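Local coordinates for protein beta-N-acetylhexosaminidase (Mycobacterium smegmatis, PDB 4YYF) that probably hydrolyses terminal non-reducing N-acetyl-D-hexosamine residues from N-acetyl-beta-D-hexosaminides, as a member of glycosyl hydrolase family 3, at residues Val51-Ala56 with Ile71-Trp76; Gly259-Ser264 with Gln300-Ala305; Asp291-Gly296 with Ala319-Thr324. The protein carries 1 engineered substitution. All coordinates share one frame; numbering follows the deposited sequence.

Contacts 1 and 3 adjoin, their centres about 11 Å apart, because strands 49-52 and 319-321 are neighbours in the barrel sheet. G52 N lies 3.0 Å from W321 O, a probable hydrogen bond between the two, and CH2 of W76 packs on CG2 of I322 at 3.6 Å. Contact 2 is more peripheral, centred about 12 Å from contact 3 and about 23 Å from contact 1; V304 joins it to contact 3, its CG1 lying 3.7 Å from CE2 of W321. All three involve loops after barrel strands, on the side where TIM-barrel enzymes carry their active sites. The bound sodium ion, at A347 and S351, is about 10 Å from the side chain of A319.

Contact 1: Val51-Ala56 with Ile71-Trp76; sequences VGVTDA and IMIGSW
V51 and G52 pair with I71 and M72 as parallel strands, and two backbone hydrogen bonds tie them together. M72 N donates to V51 O over 2.8 Å. One step on, V53 N donates to M72 O at 3.2 Å. CA-H...O contacts accompany both bonds, from I71 CA to V51 O at 3.1 Å and from G52 CA to M72 O at 3.4 Å.

These are the two strands of a right-handed beta-alpha-beta crossover, strand 49-52, helix 56-66, strand 70-73, the unit from which a TIM barrel is built. The apolar contacts gather on the side of the connecting helix. There CG1 of V53 meets CG2 of I71 at 3.7 Å, the two branched side chains crossing at a slant, and both reach the helix, V53 at D58 and A59, I71 at V62 and V63. V53 CG2 reaches more loosely toward CD1 of I73. M72, a selenomethionine, turns to the other face: with CG anti to the backbone N (chi1 -175°) and the chain extended, its end runs away from strand 49-52, to S102 and D104 of strand 100-107 and to F155.

The indole of W76 makes the aromatic part of the contact, bringing its pyrrole edge to the V53 backbone, with CD1 3.1 Å from V53 O. V53 O accepts a hydrogen bond from T77 OG1. The six-membered ring reaches G52, CZ2 standing 3.9 Å from its CA, while G74 CA of the same loop lies over one indole face, 3.5 Å above the plane.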
ATOM      1  N   VAL A  51       8.088   6.384  -1.784  1.00 13.31           N
ATOM      2  CA  VAL A  51       7.840   7.754  -2.218  1.00 14.32           C
ATOM      3  C   VAL A  51       7.560   7.852  -3.711  1.00 12.56           C
ATOM      4  O   VAL A  51       8.221   7.205  -4.526  1.00 14.22           O
ATOM      5  CB  VAL A  51       9.012   8.706  -1.834  1.00 17.61           C
ATOM      6  CG1 VAL A  51       9.062   8.895  -0.326  1.00 18.21           C
ATOM      7  CG2 VAL A  51      10.352   8.169  -2.365  1.00 13.07           C
ATOM      8  N   GLY A  52       6.566   8.659  -4.059  1.00 13.81           N
ATOM      9  CA  GLY A  52       6.242   8.902  -5.460  1.00 14.71           C
ATOM     10  C   GLY A  52       7.343   9.694  -6.137  1.00 17.22           C
ATOM     11  O   GLY A  52       7.925  10.595  -5.519  1.00 14.16           O
ATOM     12  N   VAL A  53       7.633   9.352  -7.398  1.00 13.75           N
ATOM     13  CA  VAL A  53       8.677  10.006  -8.184  1.00 13.36           C
ATOM     14  C   VAL A  53       8.089  10.580  -9.473  1.00 15.39           C
ATOM     15  O   VAL A  53       7.122  10.042  -9.990  1.00 16.69           O
ATOM     16  CB  VAL A  53       9.811   9.027  -8.529  1.00 16.39           C
ATOM     17  CG1 VAL A  53      10.472   8.495  -7.251  1.00 15.19           C
ATOM     18  CG2 VAL A  53       9.285   7.868  -9.371  1.00 17.56           C
ATOM     19  N   THR A  54       8.660  11.675  -9.983  1.00 13.25           N
ATOM     20  CA  THR A  54       8.117  12.339 -11.173  1.00 15.52           C
ATOM     21  C   THR A  54       8.747  11.841 -12.474  1.00 18.82           C
ATOM     22  O   THR A  54       8.140  11.929 -13.549  1.00 20.23           O
ATOM     23  CB  THR A  54       8.304  13.863 -11.119  1.00 21.25           C
ATOM     24  OG1 THR A  54       9.684  14.156 -10.871  1.00 20.37           O
ATOM     25  CG2 THR A  54       7.446  14.477 -10.029  1.00 20.90           C
ATOM     26  N   ASP A  55       9.970  11.331 -12.373  1.00 16.00           N
ATOM     27  CA  ASP A  55      10.747  10.955 -13.553  1.00 15.92           C
ATOM     28  C   ASP A  55      12.011  10.233 -13.123  1.00 17.13           C
ATOM     29  O   ASP A  55      12.272  10.078 -11.920  1.00 15.15           O
ATOM     30  CB  ASP A  55      11.114  12.202 -14.365  1.00 15.64           C
ATOM     31  CG  ASP A  55      11.656  13.318 -13.491  1.00 25.52           C
ATOM     32  OD1 ASP A  55      12.714  13.124 -12.869  1.00 24.34           O
ATOM     33  OD2 ASP A  55      11.015  14.386 -13.400  1.00 28.13           O
ATOM     34  N   ALA A  56      12.801   9.809 -14.101  1.00 17.50           N
ATOM     35  CA  ALA A  56      14.020   9.058 -13.826  1.00 18.14           C
ATOM     36  C   ALA A  56      14.988   9.843 -12.931  1.00 18.90           C
ATOM     37  O   ALA A  56      15.555   9.276 -12.011  1.00 16.97           O
ATOM     38  CB  ALA A  56      14.706   8.637 -15.124  1.00 17.51           C
ATOM     39  N   ILE A  71       9.886   3.244  -4.460  1.00 12.59           N
ATOM     40  CA  ILE A  71       9.400   4.392  -5.210  1.00 14.25           C
ATOM     41  C   ILE A  71       8.043   4.043  -5.801  1.00 16.04           C
ATOM     42  O   ILE A  71       7.775   2.877  -6.098  1.00 15.77           O
ATOM     43  CB  ILE A  71      10.375   4.815  -6.330  1.00 14.69           C
ATOM     44  CG1 ILE A  71      10.667   3.641  -7.262  1.00 16.35           C
ATOM     45  CG2 ILE A  71      11.668   5.394  -5.714  1.00 13.60           C
ATOM     46  CD1 ILE A  71      11.458   4.037  -8.526  1.00 17.72           C
HETATM   47  N   MSE A  72       7.179   5.042  -5.954  1.00 13.05           N
HETATM   48  CA  MSE A  72       5.860   4.790  -6.504  1.00 15.45           C
HETATM   49  C   MSE A  72       5.678   5.511  -7.838  1.00 17.16           C
HETATM   50  O   MSE A  72       6.069   6.668  -7.998  1.00 17.22           O
HETATM   51  CB  MSE A  72       4.753   5.224  -5.544  1.00 13.33           C
HETATM   52  CG  MSE A  72       3.377   4.841  -6.071  1.00 25.00           C
HETATM   53 SE   MSE A  72       1.941   5.481  -4.950  0.39 26.02          SE
HETATM   54  CE  MSE A  72       0.435   4.646  -5.868  1.00 49.86           C
ATOM     55  N   ILE A  73       5.074   4.805  -8.784  1.00 15.39           N
ATOM     56  CA  ILE A  73       4.728   5.356 -10.079  1.00 16.60           C
ATOM     57  C   ILE A  73       3.276   5.814  -9.988  1.00 16.67           C
ATOM     58  O   ILE A  73       2.405   5.044  -9.587  1.00 15.62           O
ATOM     59  CB  ILE A  73       4.814   4.271 -11.166  1.00 18.44           C
ATOM     60  CG1 ILE A  73       6.200   3.609 -11.177  1.00 23.58           C
ATOM     61  CG2 ILE A  73       4.467   4.832 -12.529  1.00 19.29           C
ATOM     62  CD1 ILE A  73       7.355   4.560 -11.423  1.00 26.45           C
ATOM     63  N   GLY A  74       2.993   7.055 -10.377  1.00 18.82           N
ATOM     64  CA  GLY A  74       1.626   7.542 -10.343  1.00 19.36           C
ATOM     65  C   GLY A  74       1.269   8.339 -11.570  1.00 19.91           C
ATOM     66  O   GLY A  74       2.043   8.382 -12.531  1.00 19.67           O
ATOM     67  N   SER A  75       0.109   8.992 -11.543  1.00 19.98           N
ATOM     68  CA  SER A  75      -0.301   9.852 -12.652  1.00 25.02           C
ATOM     69  C   SER A  75       0.686  11.009 -12.868  1.00 27.11           C
ATOM     70  O   SER A  75       0.764  11.570 -13.952  1.00 32.03           O
ATOM     71  CB  SER A  75      -1.708  10.402 -12.413  1.00 25.61           C
ATOM     72  OG  SER A  75      -1.763  11.062 -11.167  1.00 33.07           O
ATOM     73  N   TRP A  76       1.443  11.344 -11.828  1.00 27.90           N
ATOM     74  CA  TRP A  76       2.422  12.433 -11.868  1.00 29.17           C
ATOM     75  C   TRP A  76       3.761  11.968 -12.463  1.00 25.97           C
ATOM     76  O   TRP A  76       4.704  12.745 -12.567  1.00 27.78           O
ATOM     77  CB  TRP A  76       2.657  12.950 -10.438  1.00 26.85           C
ATOM     78  CG  TRP A  76       3.137  11.854  -9.544  1.00 26.76           C
ATOM     79  CD1 TRP A  76       4.428  11.464  -9.350  1.00 27.76           C
ATOM     80  CD2 TRP A  76       2.328  10.978  -8.747  1.00 31.07           C
ATOM     81  NE1 TRP A  76       4.474  10.397  -8.483  1.00 32.22           N
ATOM     82  CE2 TRP A  76       3.199  10.082  -8.098  1.00 31.81           C
ATOM     83  CE3 TRP A  76       0.951  10.866  -8.523  1.00 33.51           C
ATOM     84  CZ2 TRP A  76       2.739   9.083  -7.233  1.00 34.18           C
ATOM     85  CZ3 TRP A  76       0.496   9.876  -7.664  1.00 33.37           C
ATOM     86  CH2 TRP A  76       1.385   8.998  -7.030  1.00 32.63           C
TER

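Contact 2: Gly259-Ser264 with Gln300-Ala305; sequences GSDPAS and QRYGVA
The carbonyl oxygen of S260 is gripped by both terminal nitrogens of the R301 guanidinium. NH1 makes the stronger bond, 2.7 Å to S260 O with 156° at the hydrogen, and it arrives nearly along the C=O axis, the angle at the oxygen being 175°. NH2 reaches S260 O at 3.1 Å in a weak, more bent bond. The acceptor sits close to the guanidinium plane, at the edge formed by the two terminal amino groups, so a single oxygen fills the fork between them. R301 sends CG anti to its carbonyl carbon, and a bend at chi3 (60°) carries the guanidinium across to the facing loop.

The P262 side chain points against that of R301 and sets its CD over one guanidinium face, toward the rim of the flat group and 3.8 Å from NH1. P262 also touches I298 of helix 296-299.

In the barrel, the contact joins two successive loops on the side where the strands end. Segment 259-264 belongs to the long connection from strand 246-249 to helix 267-275, and segment 300-305 leads from helix 296-299 into helix 304-314, with G303 at the N-cap position. The meeting place lies at the protein surface, where R301 also touches a crystal neighbour.

A second polar link passes through water 1, which stands 2.6 Å from Y302 OH and donates a weak hydrogen bond of 2.7 Å to D261 OD1. The same carboxylate oxygen lies 4.1 Å from R301 NH2, opposite charges too far apart for a salt bridge. CB of R301 rests over one face of the Y302 ring, 3.6 Å above it, and the tyrosine packs against A307 and R310 in helix 304-314.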
ATOM      1  N   GLY A 259     -11.514   6.012  17.237  1.00 31.82           N
ATOM      2  CA  GLY A 259     -12.032   7.275  17.729  1.00 32.08           C
ATOM      3  C   GLY A 259     -11.982   8.329  16.637  1.00 36.65           C
ATOM      4  O   GLY A 259     -12.561   8.152  15.564  1.00 36.30           O
ATOM      5  N   SER A 260     -11.271   9.423  16.892  1.00 34.49           N
ATOM      6  CA  SER A 260     -11.166  10.494  15.905  1.00 31.17           C
ATOM      7  C   SER A 260      -9.837  10.451  15.147  1.00 29.50           C
ATOM      8  O   SER A 260      -9.530  11.353  14.364  1.00 29.15           O
ATOM      9  CB  SER A 260     -11.397  11.867  16.557  1.00 35.34           C
ATOM     10  OG  SER A 260     -10.471  12.129  17.594  1.00 35.41           O
ATOM     11  N   ASP A 261      -9.060   9.396  15.367  1.00 27.54           N
ATOM     12  CA  ASP A 261      -7.790   9.251  14.663  1.00 25.96           C
ATOM     13  C   ASP A 261      -8.012   8.572  13.323  1.00 23.57           C
ATOM     14  O   ASP A 261      -8.812   7.638  13.222  1.00 23.94           O
ATOM     15  CB  ASP A 261      -6.800   8.415  15.475  1.00 28.37           C
ATOM     16  CG  ASP A 261      -6.349   9.101  16.748  1.00 36.09           C
ATOM     17  OD1 ASP A 261      -6.342  10.345  16.801  1.00 39.75           O
ATOM     18  OD2 ASP A 261      -5.992   8.382  17.699  1.00 37.12           O
ATOM     19  N   PRO A 262      -7.298   9.024  12.286  1.00 23.25           N
ATOM     20  CA  PRO A 262      -7.337   8.273  11.027  1.00 19.44           C
ATOM     21  C   PRO A 262      -6.838   6.850  11.273  1.00 21.12           C
ATOM     22  O   PRO A 262      -5.933   6.659  12.086  1.00 21.41           O
ATOM     23  CB  PRO A 262      -6.353   9.038  10.135  1.00 18.53           C
ATOM     24  CG  PRO A 262      -6.320  10.432  10.723  1.00 18.47           C
ATOM     25  CD  PRO A 262      -6.419  10.203  12.208  1.00 19.27           C
ATOM     26  N   ALA A 263      -7.413   5.859  10.600  1.00 18.92           N
ATOM     27  CA  ALA A 263      -7.093   4.475  10.949  1.00 17.34           C
ATOM     28  C   ALA A 263      -5.601   4.179  10.757  1.00 20.68           C
ATOM     29  O   ALA A 263      -4.994   3.485  11.562  1.00 19.68           O
ATOM     30  CB  ALA A 263      -7.968   3.496  10.160  1.00 18.34           C
ATOM     31  N   SER A 264      -5.014   4.740   9.701  1.00 20.10           N
ATOM     32  CA  SER A 264      -3.587   4.594   9.417  1.00 19.38           C
ATOM     33  C   SER A 264      -2.659   5.080  10.536  1.00 20.76           C
ATOM     34  O   SER A 264      -1.485   4.677  10.598  1.00 18.63           O
ATOM     35  CB  SER A 264      -3.247   5.345   8.128  1.00 18.82           C
ATOM     36  OG  SER A 264      -3.710   6.685   8.214  1.00 18.32           O
ATOM     37  N   GLN A 300      -4.552  17.757   6.637  1.00 26.70           N
ATOM     38  CA  GLN A 300      -5.218  18.849   7.341  1.00 27.83           C
ATOM     39  C   GLN A 300      -4.917  18.813   8.833  1.00 27.78           C
ATOM     40  O   GLN A 300      -5.220  19.761   9.556  1.00 30.08           O
ATOM     41  CB  GLN A 300      -6.730  18.789   7.123  1.00 29.98           C
ATOM     42  CG  GLN A 300      -7.161  19.186   5.730  1.00 31.30           C
ATOM     43  CD  GLN A 300      -8.606  18.821   5.453  1.00 34.78           C
ATOM     44  OE1 GLN A 300      -9.358  18.473   6.369  1.00 38.49           O
ATOM     45  NE2 GLN A 300      -9.004  18.896   4.187  1.00 34.35           N
ATOM     46  N   ARG A 301      -4.325  17.718   9.292  1.00 26.83           N
ATOM     47  CA  ARG A 301      -4.038  17.563  10.708  1.00 32.52           C
ATOM     48  C   ARG A 301      -2.539  17.420  10.980  1.00 31.28           C
ATOM     49  O   ARG A 301      -2.048  17.859  12.015  1.00 31.55           O
ATOM     50  CB  ARG A 301      -4.828  16.368  11.269  1.00 35.41           C
ATOM     51  CG  ARG A 301      -6.331  16.494  11.030  1.00 39.25           C
ATOM     52  CD  ARG A 301      -7.100  15.230  11.379  1.00 39.84           C
ATOM     53  NE  ARG A 301      -6.959  14.857  12.782  1.00 37.35           N
ATOM     54  CZ  ARG A 301      -7.690  13.924  13.387  1.00 37.27           C
ATOM     55  NH1 ARG A 301      -8.631  13.274  12.712  1.00 35.19           N
ATOM     56  NH2 ARG A 301      -7.481  13.643  14.663  1.00 32.90           N
ATOM     57  N   TYR A 302      -1.818  16.818  10.041  1.00 24.18           N
ATOM     58  CA  TYR A 302      -0.403  16.505  10.243  1.00 25.60           C
ATOM     59  C   TYR A 302       0.418  16.772   8.989  1.00 26.54           C
ATOM     60  O   TYR A 302      -0.002  16.413   7.886  1.00 25.55           O
ATOM     61  CB  TYR A 302      -0.236  15.029  10.635  1.00 28.08           C
ATOM     62  CG  TYR A 302      -1.181  14.581  11.731  1.00 30.27           C
ATOM     63  CD1 TYR A 302      -1.005  15.001  13.037  1.00 32.99           C
ATOM     64  CD2 TYR A 302      -2.252  13.745  11.450  1.00 31.35           C
ATOM     65  CE1 TYR A 302      -1.877  14.600  14.039  1.00 41.72           C
ATOM     66  CE2 TYR A 302      -3.128  13.335  12.446  1.00 35.99           C
ATOM     67  CZ  TYR A 302      -2.932  13.763  13.736  1.00 41.68           C
ATOM     68  OH  TYR A 302      -3.805  13.354  14.726  1.00 45.06           O
ATOM     69  N   GLY A 303       1.597  17.376   9.167  1.00 24.87           N
ATOM     70  CA  GLY A 303       2.561  17.513   8.083  1.00 22.50           C
ATOM     71  C   GLY A 303       3.160  16.161   7.762  1.00 21.49           C
ATOM     72  O   GLY A 303       2.943  15.196   8.508  1.00 24.09           O
ATOM     73  N   VAL A 304       3.917  16.067   6.674  1.00 17.07           N
ATOM     74  CA  VAL A 304       4.419  14.760   6.243  1.00 19.01           C
ATOM     75  C   VAL A 304       5.278  14.034   7.291  1.00 20.35           C
ATOM     76  O   VAL A 304       5.032  12.864   7.598  1.00 19.68           O
ATOM     77  CB  VAL A 304       5.197  14.843   4.922  1.00 19.76           C
ATOM     78  CG1 VAL A 304       5.640  13.436   4.504  1.00 17.73           C
ATOM     79  CG2 VAL A 304       4.341  15.459   3.844  1.00 27.24           C
ATOM     80  N   ALA A 305       6.262  14.724   7.856  1.00 21.19           N
ATOM     81  CA  ALA A 305       7.151  14.077   8.823  1.00 19.06           C
ATOM     82  C   ALA A 305       6.381  13.586  10.064  1.00 20.63           C
ATOM     83  O   ALA A 305       6.601  12.470  10.545  1.00 25.13           O
ATOM     84  CB  ALA A 305       8.295  15.004   9.209  1.00 18.64           C
TER
HETATM   85  O   HOH W   1      -4.391  10.840  14.985  1.00 33.91           O

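Contact 3: Asp291-Gly296 with Ala319-Thr324; sequences DLSSMG and ALWITT
The carboxylate of D291 meets the hydrocarbon of I322 while its own OD1 is turned back to the backbone of its loop. OD1 accepts from S293 N at 2.9 Å, an Asx turn, and from S294 N at 3.2 Å, both N-H groups coming from the same face of the carboxylate plane. Against this group I322 crosses at about a right angle, its CG2 3.6 Å from CG of D291 and its CD1 near S294 CB.

Across the segments, L292 N donates to L320 O over 2.9 Å. The side chain of L292 folds over that same oxygen and sets CD1 3.9 Å from CB of A319. Farther along, S293 OG takes a weak but straight bond from I322 N at 3.4 Å (177° at the hydrogen). With OG held between its backbone N and carbonyl carbon (chi1 66°), the serine also lies beside CB of W321, near the indole edge. W321 NE1 itself is bonded to E326. Water 2 connects S293 OG to T323 OG1, at 2.9 and 2.8 Å, and T323 OG1 is also hydrogen-bonded to OE1 of E326, the atom that W321 NE1 meets.

The contact joins the loop after strand 287-289 to strand 319-321 and the residues that follow it; T289 OG1 bonds to L320 N and D291 O accepts from H251 NE2. The two N-H bonds to OD1 probably limit rotation of the D291 carboxylate, while I322 CG2 lies against its flank.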
ATOM      1  N   ASP A 291      -1.671   7.160   1.029  1.00 13.66           N
ATOM      2  CA  ASP A 291      -0.871   8.376   0.809  1.00 15.53           C
ATOM      3  C   ASP A 291      -0.999   9.379   1.960  1.00 17.77           C
ATOM      4  O   ASP A 291      -2.085   9.859   2.256  1.00 21.31           O
ATOM      5  CB  ASP A 291      -1.295   8.968  -0.549  1.00 15.04           C
ATOM      6  CG  ASP A 291      -0.847  10.402  -0.782  1.00 20.71           C
ATOM      7  OD1 ASP A 291       0.124  10.893  -0.172  1.00 20.45           O
ATOM      8  OD2 ASP A 291      -1.493  11.046  -1.636  1.00 22.92           O
ATOM      9  N   LEU A 292       0.133   9.672   2.604  1.00 16.91           N
ATOM     10  CA  LEU A 292       0.175  10.534   3.792  1.00 18.09           C
ATOM     11  C   LEU A 292       0.364  12.028   3.515  1.00 20.09           C
ATOM     12  O   LEU A 292       0.250  12.839   4.431  1.00 20.96           O
ATOM     13  CB  LEU A 292       1.271  10.072   4.758  1.00 19.26           C
ATOM     14  CG  LEU A 292       1.142   8.684   5.375  1.00 19.58           C
ATOM     15  CD1 LEU A 292       2.431   8.308   6.072  1.00 20.57           C
ATOM     16  CD2 LEU A 292      -0.022   8.637   6.358  1.00 15.15           C
ATOM     17  N   SER A 293       0.642  12.409   2.269  1.00 19.45           N
ATOM     18  CA  SER A 293       0.960  13.817   1.992  1.00 15.95           C
ATOM     19  C   SER A 293      -0.131  14.591   1.240  1.00 21.53           C
ATOM     20  O   SER A 293      -0.424  15.742   1.569  1.00 22.91           O
ATOM     21  CB  SER A 293       2.286  13.930   1.245  1.00 18.25           C
ATOM     22  OG  SER A 293       2.182  13.358  -0.049  1.00 16.95           O
ATOM     23  N   SER A 294      -0.725  13.987   0.220  1.00 20.81           N
ATOM     24  CA  SER A 294      -1.666  14.740  -0.616  1.00 23.05           C
ATOM     25  C   SER A 294      -3.102  14.599  -0.161  1.00 20.64           C
ATOM     26  O   SER A 294      -3.975  15.343  -0.620  1.00 26.34           O
ATOM     27  CB  SER A 294      -1.570  14.325  -2.081  1.00 23.30           C
ATOM     28  OG  SER A 294      -2.261  13.107  -2.308  1.00 22.94           O
HETATM   29  N   MSE A 295      -3.358  13.657   0.741  1.00 18.97           N
HETATM   30  CA  MSE A 295      -4.733  13.351   1.152  1.00 19.43           C
HETATM   31  C   MSE A 295      -5.188  14.158   2.360  1.00 23.48           C
HETATM   32  O   MSE A 295      -4.563  14.101   3.421  1.00 24.12           O
HETATM   33  CB  MSE A 295      -4.890  11.841   1.411  1.00 19.16           C
HETATM   34  CG  MSE A 295      -4.634  11.029   0.155  1.00 19.02           C
HETATM   35 SE   MSE A 295      -4.959   9.122   0.337  0.68 21.12          SE
HETATM   36  CE  MSE A 295      -6.898   9.175   0.435  1.00 14.79           C
ATOM     37  N   GLY A 296      -6.298  14.880   2.191  1.00 20.51           N
ATOM     38  CA  GLY A 296      -6.813  15.793   3.198  1.00 23.36           C
ATOM     39  C   GLY A 296      -7.133  15.180   4.552  1.00 27.66           C
ATOM     40  O   GLY A 296      -7.041  15.867   5.572  1.00 26.52           O
ATOM     41  N   ALA A 319       5.541   3.549   5.263  1.00 11.69           N
ATOM     42  CA  ALA A 319       4.873   4.845   5.162  1.00 12.98           C
ATOM     43  C   ALA A 319       5.012   5.356   3.747  1.00 18.89           C
ATOM     44  O   ALA A 319       6.133   5.534   3.244  1.00 18.21           O
ATOM     45  CB  ALA A 319       5.489   5.835   6.143  1.00 16.97           C
ATOM     46  N   LEU A 320       3.868   5.607   3.113  1.00 14.94           N
ATOM     47  CA  LEU A 320       3.815   5.959   1.702  1.00 12.71           C
ATOM     48  C   LEU A 320       3.326   7.397   1.539  1.00 14.83           C
ATOM     49  O   LEU A 320       2.353   7.797   2.176  1.00 15.07           O
ATOM     50  CB  LEU A 320       2.843   4.994   1.002  1.00 13.75           C
ATOM     51  CG  LEU A 320       2.446   5.052  -0.488  1.00 25.89           C
ATOM     52  CD1 LEU A 320       1.316   6.002  -0.760  1.00 30.28           C
ATOM     53  CD2 LEU A 320       3.605   5.392  -1.385  1.00 26.23           C
ATOM     54  N   TRP A 321       4.007   8.171   0.697  1.00 16.79           N
ATOM     55  CA  TRP A 321       3.486   9.469   0.247  1.00 15.52           C
ATOM     56  C   TRP A 321       4.021   9.764  -1.151  1.00 18.08           C
ATOM     57  O   TRP A 321       4.832   9.000  -1.669  1.00 15.43           O
ATOM     58  CB  TRP A 321       3.743  10.594   1.265  1.00 14.41           C
ATOM     59  CG  TRP A 321       5.140  11.184   1.304  1.00 15.47           C
ATOM     60  CD1 TRP A 321       5.550  12.367   0.736  1.00 17.35           C
ATOM     61  CD2 TRP A 321       6.287  10.651   1.993  1.00 17.48           C
ATOM     62  NE1 TRP A 321       6.883  12.588   1.019  1.00 19.60           N
ATOM     63  CE2 TRP A 321       7.355  11.554   1.787  1.00 17.89           C
ATOM     64  CE3 TRP A 321       6.511   9.496   2.753  1.00 18.89           C
ATOM     65  CZ2 TRP A 321       8.636  11.327   2.309  1.00 14.73           C
ATOM     66  CZ3 TRP A 321       7.782   9.274   3.276  1.00 17.28           C
ATOM     67  CH2 TRP A 321       8.827  10.186   3.049  1.00 14.35           C
ATOM     68  N   ILE A 322       3.548  10.827  -1.794  1.00 16.32           N
ATOM     69  CA  ILE A 322       3.689  10.862  -3.249  1.00 18.95           C
ATOM     70  C   ILE A 322       4.745  11.800  -3.825  1.00 15.66           C
ATOM     71  O   ILE A 322       4.776  12.028  -5.031  1.00 16.34           O
ATOM     72  CB  ILE A 322       2.321  11.011  -3.974  1.00 20.78           C
ATOM     73  CG1 ILE A 322       1.681  12.373  -3.696  1.00 18.52           C
ATOM     74  CG2 ILE A 322       1.378   9.867  -3.565  1.00 21.42           C
ATOM     75  CD1 ILE A 322       0.418  12.623  -4.512  1.00 19.50           C
ATOM     76  N   THR A 323       5.630  12.310  -2.973  1.00 17.02           N
ATOM     77  CA  THR A 323       6.723  13.173  -3.421  1.00 19.72           C
ATOM     78  C   THR A 323       8.031  12.812  -2.711  1.00 21.52           C
ATOM     79  O   THR A 323       8.009  12.236  -1.623  1.00 19.98           O
ATOM     80  CB  THR A 323       6.402  14.652  -3.151  1.00 18.68           C
ATOM     81  OG1 THR A 323       5.939  14.772  -1.801  1.00 17.53           O
ATOM     82  CG2 THR A 323       5.314  15.165  -4.098  1.00 17.30           C
ATOM     83  N   THR A 324       9.162  13.177  -3.314  1.00 19.30           N
ATOM     84  CA  THR A 324      10.478  12.879  -2.750  1.00 16.84           C
ATOM     85  C   THR A 324      11.076  14.028  -1.941  1.00 18.64           C
ATOM     86  O   THR A 324      12.045  13.820  -1.202  1.00 17.32           O
ATOM     87  CB  THR A 324      11.494  12.582  -3.855  1.00 14.89           C
ATOM     88  OG1 THR A 324      11.583  13.731  -4.707  1.00 18.02           O
ATOM     89  CG2 THR A 324      11.067  11.353  -4.682  1.00 14.90           C
TER
HETATM   90  O   HOH W   2       3.274  15.697  -1.473  1.00 38.16           O